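Local coordinates for protein peroxiredoxin 5 (Alvinella pompejana, PDB 2XHF) that probably reduces hydrogen peroxide and organic hydroperoxides through a reactive cysteine, as a thioredoxin-fold antioxidant enzyme of the peroxiredoxin 5 type, at residues E64-Y77 / I154-Q166. Residues are numbered along the deposited sequence; the frame is centred on the assembly and turned at random.
Sequences EYLSLYDKFKEEGY and ITGLACLLSIQRQ
Two nearly parallel helices of the thioredoxin fold, 69-74 and the C-terminal 156-165, pack together here, their axes 10.4 Å apart at an angle of 18°. Phe72 is the knob: its ring enters a hole formed by Gly156, Cys159, Leu160 and Ile163. With CG anti to the carbonyl carbon (chi1 -66°), the Phe72 ring reaches helix 156-165, and Phe72 CE1 lies 3.7 Å from Cys159 SG, while the ring edge faces the backbone at Gly156 O and Leu160 N. The same sulfur also meets the edge of the Tyr65 ring. Ile163 touches two aromatic rings; its CD1 comes within 3.5 Å of Phe72 CD1, and its CG1 sits over the centre of the Tyr77 ring, 3.9 Å from the centroid. Beyond that ring, Tyr77 OH donates to Gln166 OE1 at 2.6 Å. An alanine in place of Tyr77 would probably leave Ile163 without its flat cover and set the Gln166 amide free to turn. At the other end, Leu157 N, in the first turn of the helix N-capped by Thr155, donates to OE1 of Glu64 on helix 62-67 at 2.9 Å (162°), approaching from above the carboxylate plane. Gly156 has no side chain, which lets the backbones come close there, Tyr65 CA lying 4.6 Å from Gly156 CA. Two waters link Tyr65 OH to the carbonyl oxygens of Ile154 and Thr155. Helices 62-67, 69-74 and 156-165 all lie against the central sheet: Tyr65, Phe72 and Cys159 rest on Ile46 of strand 44-49, Tyr65 also stacks on Phe48, and Ile163 touches Leu139 of strand 136-141.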
ATOM      1  N   GLU A  64     -16.802 -14.559  -2.140  1.00 20.59           N
ATOM      2  CA  GLU A  64     -17.211 -15.893  -2.578  1.00 23.48           C
ATOM      3  C   GLU A  64     -16.232 -16.970  -2.132  1.00 18.56           C
ATOM      4  O   GLU A  64     -16.670 -18.051  -1.761  1.00 21.21           O
ATOM      5  CB  GLU A  64     -17.414 -15.976  -4.083  1.00 24.69           C
ATOM      6  CG  GLU A  64     -18.138 -17.254  -4.510  1.00 35.06           C
ATOM      7  CD  GLU A  64     -18.944 -17.071  -5.783  1.00 30.18           C
ATOM      8  OE1 GLU A  64     -18.349 -17.207  -6.868  1.00 37.59           O
ATOM      9  OE2 GLU A  64     -20.160 -16.798  -5.675  1.00 44.24           O
ATOM     10  N   TYR A  65     -14.927 -16.680  -2.163  1.00 15.65           N
ATOM     11  CA  TYR A  65     -13.950 -17.607  -1.593  1.00 16.55           C
ATOM     12  C   TYR A  65     -14.290 -17.875  -0.131  1.00 14.31           C
ATOM     13  O   TYR A  65     -14.274 -19.016   0.319  1.00 16.40           O
ATOM     14  CB  TYR A  65     -12.504 -17.079  -1.675  1.00 17.12           C
ATOM     15  CG  TYR A  65     -11.859 -17.138  -3.042  1.00 16.61           C
ATOM     16  CD1 TYR A  65     -11.460 -18.344  -3.606  1.00 20.37           C
ATOM     17  CD2 TYR A  65     -11.591 -15.976  -3.738  1.00 17.66           C
ATOM     18  CE1 TYR A  65     -10.841 -18.385  -4.856  1.00 17.54           C
ATOM     19  CE2 TYR A  65     -10.998 -16.001  -4.986  1.00 19.85           C
ATOM     20  CZ  TYR A  65     -10.610 -17.206  -5.532  1.00 18.03           C
ATOM     21  OH  TYR A  65     -10.003 -17.213  -6.763  1.00 21.15           O
ATOM     22  N   LEU A  66     -14.581 -16.827   0.629  1.00 14.85           N
ATOM     23  CA  LEU A  66     -14.854 -17.009   2.043  1.00 14.82           C
ATOM     24  C   LEU A  66     -16.104 -17.851   2.248  1.00 16.54           C
ATOM     25  O   LEU A  66     -16.151 -18.740   3.124  1.00 17.73           O
ATOM     26  CB  LEU A  66     -14.997 -15.656   2.736  1.00 16.41           C
ATOM     27  CG  LEU A  66     -13.693 -14.855   2.819  1.00 16.01           C
ATOM     28  CD1 LEU A  66     -13.954 -13.478   3.392  1.00 18.11           C
ATOM     29  CD2 LEU A  66     -12.636 -15.582   3.665  1.00 18.32           C
ATOM     30  N   SER A  67     -17.109 -17.604   1.422  1.00 16.81           N
ATOM     31  CA  SER A  67     -18.379 -18.326   1.562  1.00 19.44           C
ATOM     32  C   SER A  67     -18.197 -19.819   1.262  1.00 18.85           C
ATOM     33  O   SER A  67     -18.912 -20.654   1.818  1.00 21.96           O
ATOM     34  CB  SER A  67     -19.458 -17.717   0.669  1.00 24.99           C
ATOM     35  OG  SER A  67     -19.277 -18.078  -0.690  1.00 30.49           O
ATOM     36  N   LEU A  68     -17.226 -20.140   0.406  1.00 17.27           N
ATOM     37  CA  LEU A  68     -16.970 -21.517  -0.002  1.00 17.92           C
ATOM     38  C   LEU A  68     -15.884 -22.213   0.802  1.00 15.91           C
ATOM     39  O   LEU A  68     -15.492 -23.323   0.468  1.00 16.55           O
ATOM     40  CB  LEU A  68     -16.630 -21.554  -1.493  1.00 17.99           C
ATOM     41  CG  LEU A  68     -17.801 -21.191  -2.399  1.00 17.03           C
ATOM     42  CD1 LEU A  68     -17.325 -21.060  -3.828  1.00 21.02           C
ATOM     43  CD2 LEU A  68     -18.899 -22.241  -2.283  1.00 21.06           C
ATOM     44  N   TYR A  69     -15.402 -21.568   1.857  1.00 16.82           N
ATOM     45  CA  TYR A  69     -14.295 -22.119   2.628  1.00 17.21           C
ATOM     46  C   TYR A  69     -14.495 -23.582   3.050  1.00 16.10           C
ATOM     47  O   TYR A  69     -13.616 -24.404   2.854  1.00 17.07           O
ATOM     48  CB  TYR A  69     -14.035 -21.259   3.857  1.00 18.21           C
ATOM     49  CG  TYR A  69     -12.929 -21.792   4.739  1.00 15.52           C
ATOM     50  CD1 TYR A  69     -11.598 -21.593   4.416  1.00 17.78           C
ATOM     51  CD2 TYR A  69     -13.222 -22.514   5.873  1.00 17.14           C
ATOM     52  CE1 TYR A  69     -10.590 -22.108   5.208  1.00 16.51           C
ATOM     53  CE2 TYR A  69     -12.225 -23.030   6.681  1.00 19.72           C
ATOM     54  CZ  TYR A  69     -10.920 -22.816   6.354  1.00 16.90           C
ATOM     55  OH  TYR A  69      -9.954 -23.332   7.176  1.00 20.29           O
ATOM     56  N   ASP A  70     -15.644 -23.914   3.611  1.00 20.21           N
ATOM     57  CA  ASP A  70     -15.857 -25.294   4.058  1.00 21.53           C
ATOM     58  C   ASP A  70     -15.951 -26.284   2.877  1.00 18.47           C
ATOM     59  O   ASP A  70     -15.540 -27.430   2.994  1.00 18.11           O
ATOM     60  CB  ASP A  70     -17.075 -25.391   4.978  1.00 26.07           C
ATOM     61  CG  ASP A  70     -16.817 -24.795   6.369  1.00 30.87           C
ATOM     62  OD1 ASP A  70     -15.736 -25.044   6.965  1.00 27.54           O
ATOM     63  OD2 ASP A  70     -17.711 -24.064   6.855  1.00 40.63           O
ATOM     64  N   LYS A  71     -16.426 -25.831   1.723  1.00 17.19           N
ATOM     65  CA  LYS A  71     -16.411 -26.666   0.523  1.00 18.78           C
ATOM     66  C   LYS A  71     -14.991 -26.949   0.042  1.00 18.86           C
ATOM     67  O   LYS A  71     -14.664 -28.073  -0.337  1.00 20.20           O
ATOM     68  CB  LYS A  71     -17.196 -26.000  -0.606  1.00 20.57           C
ATOM     69  CG  LYS A  71     -18.646 -25.812  -0.313  1.00 20.75           C
ATOM     70  CD  LYS A  71     -19.363 -27.138  -0.101  1.00 19.22           C
ATOM     71  CE  LYS A  71     -19.463 -27.958  -1.387  1.00 20.53           C
ATOM     72  NZ  LYS A  71     -20.245 -29.235  -1.229  1.00 22.81           N
ATOM     73  N   PHE A  72     -14.140 -25.931   0.055  1.00 15.87           N
ATOM     74  CA  PHE A  72     -12.746 -26.108  -0.308  1.00 16.29           C
ATOM     75  C   PHE A  72     -12.101 -27.070   0.694  1.00 16.14           C
ATOM     76  O   PHE A  72     -11.393 -28.011   0.323  1.00 16.75           O
ATOM     77  CB  PHE A  72     -12.027 -24.765  -0.270  1.00 17.09           C
ATOM     78  CG  PHE A  72     -12.492 -23.764  -1.309  1.00 16.60           C
ATOM     79  CD1 PHE A  72     -12.840 -24.144  -2.594  1.00 18.92           C
ATOM     80  CD2 PHE A  72     -12.526 -22.418  -1.003  1.00 16.52           C
ATOM     81  CE1 PHE A  72     -13.238 -23.199  -3.532  1.00 19.65           C
ATOM     82  CE2 PHE A  72     -12.922 -21.484  -1.936  1.00 17.42           C
ATOM     83  CZ  PHE A  72     -13.274 -21.879  -3.202  1.00 16.98           C
ATOM     84  N   LYS A  73     -12.370 -26.839   1.970  1.00 16.46           N
ATOM     85  CA  LYS A  73     -11.819 -27.649   3.032  1.00 17.10           C
ATOM     86  C   LYS A  73     -12.232 -29.131   2.934  1.00 18.01           C
ATOM     87  O   LYS A  73     -11.415 -29.999   3.185  1.00 18.29           O
ATOM     88  CB  LYS A  73     -12.163 -27.031   4.394  1.00 16.52           C
ATOM     89  CG  LYS A  73     -11.637 -27.828   5.570  1.00 16.75           C
ATOM     90  CD  LYS A  73     -11.601 -27.023   6.845  1.00 18.50           C
ATOM     91  CE  LYS A  73     -12.954 -26.512   7.273  1.00 18.99           C
ATOM     92  NZ  LYS A  73     -13.940 -27.585   7.524  1.00 22.51           N
ATOM     93  N   GLU A  74     -13.466 -29.416   2.491  1.00 20.65           N
ATOM     94  CA  GLU A  74     -13.954 -30.793   2.294  1.00 22.24           C
ATOM     95  C   GLU A  74     -13.057 -31.571   1.349  1.00 20.62           C
ATOM     96  O   GLU A  74     -12.911 -32.781   1.472  1.00 23.11           O
ATOM     97  CB  GLU A  74     -15.359 -30.807   1.661  1.00 32.65           C
ATOM     98  CG  GLU A  74     -16.529 -30.607   2.582  1.00 44.18           C
ATOM     99  CD  GLU A  74     -17.868 -30.644   1.832  1.00 29.60           C
ATOM    100  OE1 GLU A  74     -17.875 -30.624   0.577  1.00 36.43           O
ATOM    101  OE2 GLU A  74     -18.919 -30.685   2.503  1.00 43.53           O
ATOM    102  N   GLU A  75     -12.467 -30.869   0.397  1.00 25.34           N
ATOM    103  CA  GLU A  75     -11.633 -31.484  -0.630  1.00 28.31           C
ATOM    104  C   GLU A  75     -10.130 -31.387  -0.373  1.00 21.31           C
ATOM    105  O   GLU A  75      -9.335 -31.738  -1.245  1.00 23.18           O
ATOM    106  CB  GLU A  75     -11.933 -30.832  -1.977  1.00 37.54           C
ATOM    107  CG  GLU A  75     -13.388 -30.909  -2.377  1.00 41.71           C
ATOM    108  CD  GLU A  75     -13.737 -32.227  -3.021  1.00 41.62           C
ATOM    109  OE1 GLU A  75     -12.894 -33.160  -2.994  1.00 40.32           O
ATOM    110  OE2 GLU A  75     -14.856 -32.325  -3.565  1.00 48.39           O
ATOM    111  N   GLY A  76      -9.742 -30.902   0.805  1.00 21.13           N
ATOM    112  CA  GLY A  76      -8.342 -30.756   1.161  1.00 23.66           C
ATOM    113  C   GLY A  76      -7.707 -29.457   0.672  1.00 17.30           C
ATOM    114  O   GLY A  76      -6.478 -29.346   0.637  1.00 21.38           O
ATOM    115  N   TYR A  77      -8.528 -28.468   0.314  1.00 15.62           N
ATOM    116  CA  TYR A  77      -8.054 -27.175  -0.171  1.00 14.29           C
ATOM    117  C   TYR A  77      -8.357 -26.050   0.801  1.00 16.86           C
ATOM    118  O   TYR A  77      -8.680 -24.950   0.375  1.00 16.93           O
ATOM    119  CB  TYR A  77      -8.697 -26.850  -1.523  1.00 17.80           C
ATOM    120  CG  TYR A  77      -8.149 -27.631  -2.680  1.00 17.69           C
ATOM    121  CD1 TYR A  77      -8.640 -28.902  -2.983  1.00 19.28           C
ATOM    122  CD2 TYR A  77      -7.166 -27.094  -3.490  1.00 17.19           C
ATOM    123  CE1 TYR A  77      -8.145 -29.605  -4.061  1.00 21.46           C
ATOM    124  CE2 TYR A  77      -6.663 -27.791  -4.570  1.00 17.70           C
ATOM    125  CZ  TYR A  77      -7.159 -29.042  -4.855  1.00 21.52           C
ATOM    126  OH  TYR A  77      -6.667 -29.744  -5.934  1.00 28.21           O
ATOM    127  N   ILE A 154     -12.313 -16.272 -12.435  1.00 35.20           N
ATOM    128  CA  ILE A 154     -11.557 -16.112 -11.185  1.00 30.74           C
ATOM    129  C   ILE A 154     -12.494 -15.876 -10.005  1.00 35.20           C
ATOM    130  O   ILE A 154     -12.116 -15.262  -9.011  1.00 25.96           O
ATOM    131  CB  ILE A 154     -10.544 -14.966 -11.304  1.00 33.04           C
ATOM    132  CG1 ILE A 154     -11.245 -13.667 -11.695  1.00 40.56           C
ATOM    133  CG2 ILE A 154      -9.476 -15.323 -12.335  1.00 38.77           C
ATOM    134  CD1 ILE A 154     -10.374 -12.428 -11.551  1.00 47.46           C
ATOM    135  N   THR A 155     -13.716 -16.391 -10.108  1.00 35.10           N
ATOM    136  CA  THR A 155     -14.673 -16.279  -9.015  1.00 27.75           C
ATOM    137  C   THR A 155     -14.471 -17.423  -8.023  1.00 25.46           C
ATOM    138  O   THR A 155     -13.713 -18.354  -8.282  1.00 26.19           O
ATOM    139  CB  THR A 155     -16.120 -16.338  -9.529  1.00 29.95           C
ATOM    140  OG1 THR A 155     -16.323 -17.564 -10.239  1.00 27.41           O
ATOM    141  CG2 THR A 155     -16.417 -15.170 -10.456  1.00 33.93           C
ATOM    142  N   GLY A 156     -15.142 -17.366  -6.874  1.00 25.17           N
ATOM    143  CA  GLY A 156     -15.067 -18.476  -5.939  1.00 28.66           C
ATOM    144  C   GLY A 156     -15.578 -19.764  -6.567  1.00 34.72           C
ATOM    145  O   GLY A 156     -14.964 -20.841  -6.466  1.00 31.45           O
ATOM    146  N   LEU A 157     -16.729 -19.639  -7.213  1.00 33.59           N
ATOM    147  CA  LEU A 157     -17.397 -20.755  -7.866  1.00 24.85           C
ATOM    148  C   LEU A 157     -16.473 -21.415  -8.877  1.00 31.59           C
ATOM    149  O   LEU A 157     -16.350 -22.652  -8.943  1.00 26.85           O
ATOM    150  CB  LEU A 157     -18.657 -20.246  -8.551  1.00 35.89           C
ATOM    151  CG  LEU A 157     -19.401 -21.291  -9.376  1.00 33.84           C
ATOM    152  CD1 LEU A 157     -19.645 -22.538  -8.542  1.00 37.46           C
ATOM    153  CD2 LEU A 157     -20.692 -20.719  -9.926  1.00 44.76           C
ATOM    154  N   ALA A 158     -15.838 -20.595  -9.696  1.00 29.32           N
ATOM    155  CA  ALA A 158     -14.980 -21.135 -10.732  1.00 30.80           C
ATOM    156  C   ALA A 158     -13.970 -22.049 -10.055  1.00 28.59           C
ATOM    157  O   ALA A 158     -13.645 -23.141 -10.534  1.00 31.50           O
ATOM    158  CB  ALA A 158     -14.282 -20.014 -11.485  1.00 32.86           C
ATOM    159  N   CYS A 159     -13.485 -21.586  -8.912  1.00 26.15           N
ATOM    160  CA  CYS A 159     -12.501 -22.323  -8.172  1.00 29.76           C
ATOM    161  C   CYS A 159     -13.012 -23.707  -7.683  1.00 35.42           C
ATOM    162  O   CYS A 159     -12.342 -24.744  -7.828  1.00 27.43           O
ATOM    163  CB  CYS A 159     -12.028 -21.450  -6.998  1.00 31.56           C
ATOM    164  SG  CYS A 159     -10.713 -22.101  -6.061  1.00 29.72           S
ATOM    165  N   LEU A 160     -14.205 -23.724  -7.114  1.00 25.77           N
ATOM    166  CA  LEU A 160     -14.770 -24.963  -6.599  1.00 28.61           C
ATOM    167  C   LEU A 160     -15.026 -26.026  -7.680  1.00 24.02           C
ATOM    168  O   LEU A 160     -14.810 -27.222  -7.454  1.00 23.83           O
ATOM    169  CB  LEU A 160     -16.065 -24.662  -5.857  1.00 30.46           C
ATOM    170  CG  LEU A 160     -16.748 -25.892  -5.267  1.00 24.39           C
ATOM    171  CD1 LEU A 160     -15.823 -26.624  -4.297  1.00 29.23           C
ATOM    172  CD2 LEU A 160     -18.021 -25.451  -4.582  1.00 32.73           C
ATOM    173  N   LEU A 161     -15.519 -25.611  -8.838  1.00 24.05           N
ATOM    174  CA  LEU A 161     -15.860 -26.579  -9.878  1.00 23.01           C
ATOM    175  C   LEU A 161     -14.621 -27.304 -10.363  1.00 24.33           C
ATOM    176  O   LEU A 161     -14.655 -28.508 -10.593  1.00 25.96           O
ATOM    177  CB  LEU A 161     -16.586 -25.903 -11.038  1.00 24.64           C
ATOM    178  CG  LEU A 161     -17.928 -25.283 -10.650  1.00 24.90           C
ATOM    179  CD1 LEU A 161     -18.516 -24.576 -11.846  1.00 30.05           C
ATOM    180  CD2 LEU A 161     -18.875 -26.332 -10.115  1.00 26.61           C
ATOM    181  N   SER A 162     -13.499 -26.586 -10.443  1.00 28.16           N
ATOM    182  CA  SER A 162     -12.237 -27.199 -10.860  1.00 34.30           C
ATOM    183  C   SER A 162     -11.785 -28.222  -9.834  1.00 31.63           C
ATOM    184  O   SER A 162     -11.363 -29.322 -10.160  1.00 31.97           O
ATOM    185  CB  SER A 162     -11.154 -26.137 -11.039  1.00 45.28           C
ATOM    186  OG  SER A 162     -11.387 -25.370 -12.204  1.00 49.04           O
ATOM    187  N   ILE A 163     -11.884 -27.851  -8.572  1.00 28.34           N
ATOM    188  CA  ILE A 163     -11.566 -28.786  -7.512  1.00 25.74           C
ATOM    189  C   ILE A 163     -12.407 -30.054  -7.663  1.00 28.13           C
ATOM    190  O   ILE A 163     -11.883 -31.166  -7.603  1.00 32.62           O
ATOM    191  CB  ILE A 163     -11.792 -28.132  -6.147  1.00 23.95           C
ATOM    192  CG1 ILE A 163     -10.658 -27.136  -5.879  1.00 24.40           C
ATOM    193  CG2 ILE A 163     -11.835 -29.170  -5.040  1.00 29.04           C
ATOM    194  CD1 ILE A 163     -10.924 -26.224  -4.713  1.00 24.18           C
ATOM    195  N   GLN A 164     -13.706 -29.893  -7.889  1.00 26.34           N
ATOM    196  CA  GLN A 164     -14.588 -31.059  -7.946  1.00 27.93           C
ATOM    197  C   GLN A 164     -14.344 -31.971  -9.153  1.00 25.76           C
ATOM    198  O   GLN A 164     -14.568 -33.180  -9.064  1.00 29.18           O
ATOM    199  CB  GLN A 164     -16.045 -30.614  -7.847  1.00 24.29           C
ATOM    200  CG  GLN A 164     -16.306 -30.014  -6.485  1.00 25.81           C
ATOM    201  CD  GLN A 164     -17.749 -29.715  -6.220  1.00 20.62           C
ATOM    202  OE1 GLN A 164     -18.553 -29.648  -7.142  1.00 23.48           O
ATOM    203  NE2 GLN A 164     -18.092 -29.521  -4.949  1.00 20.52           N
ATOM    204  N   ARG A 165     -13.868 -31.405 -10.259  1.00 28.24           N
ATOM    205  CA  ARG A 165     -13.520 -32.212 -11.432  1.00 32.96           C
ATOM    206  C   ARG A 165     -12.460 -33.258 -11.068  1.00 39.89           C
ATOM    207  O   ARG A 165     -12.356 -34.321 -11.697  1.00 38.03           O
ATOM    208  CB  ARG A 165     -12.985 -31.335 -12.570  1.00 46.79           C
ATOM    209  CG  ARG A 165     -14.010 -30.428 -13.251  1.00 51.85           C
ATOM    210  CD  ARG A 165     -15.199 -31.190 -13.817  1.00 53.57           C
ATOM    211  NE  ARG A 165     -14.836 -32.324 -14.669  1.00 42.87           N
ATOM    212  CZ  ARG A 165     -14.652 -32.266 -15.986  1.00 44.82           C
ATOM    213  NH1 ARG A 165     -14.781 -31.121 -16.645  1.00 61.89           N
ATOM    214  NH2 ARG A 165     -14.344 -33.367 -16.656  1.00 36.66           N
ATOM    215  N   GLN A 166     -11.654 -32.951 -10.060  1.00 38.87           N
ATOM    216  CA  GLN A 166     -10.650 -33.898  -9.607  1.00 37.53           C
ATOM    217  C   GLN A 166     -11.344 -35.022  -8.847  1.00 36.14           C
ATOM    218  O   GLN A 166     -10.911 -36.174  -8.894  1.00 47.17           O
ATOM    219  CB  GLN A 166      -9.626 -33.213  -8.700  1.00 43.16           C
ATOM    220  CG  GLN A 166      -9.106 -31.892  -9.229  1.00 35.97           C
ATOM    221  CD  GLN A 166      -8.041 -31.297  -8.338  1.00 45.58           C
ATOM    222  OE1 GLN A 166      -7.863 -31.714  -7.180  1.00 41.95           O
ATOM    223  NE2 GLN A 166      -7.318 -30.318  -8.871  1.00 46.25           N
TER
HETATM  224  O   HOH W   1      -9.906 -14.468  -7.821  1.00 24.59           O
HETATM  225  O   HOH W   2     -11.214 -18.379  -8.766  1.00 25.29           O
HETATM  226  O   HOH W   3     -16.498 -29.722  -2.156  1.00 29.80           O
HETATM  227  O   HOH W   4     -10.831 -32.642  -5.636  1.00 38.99           O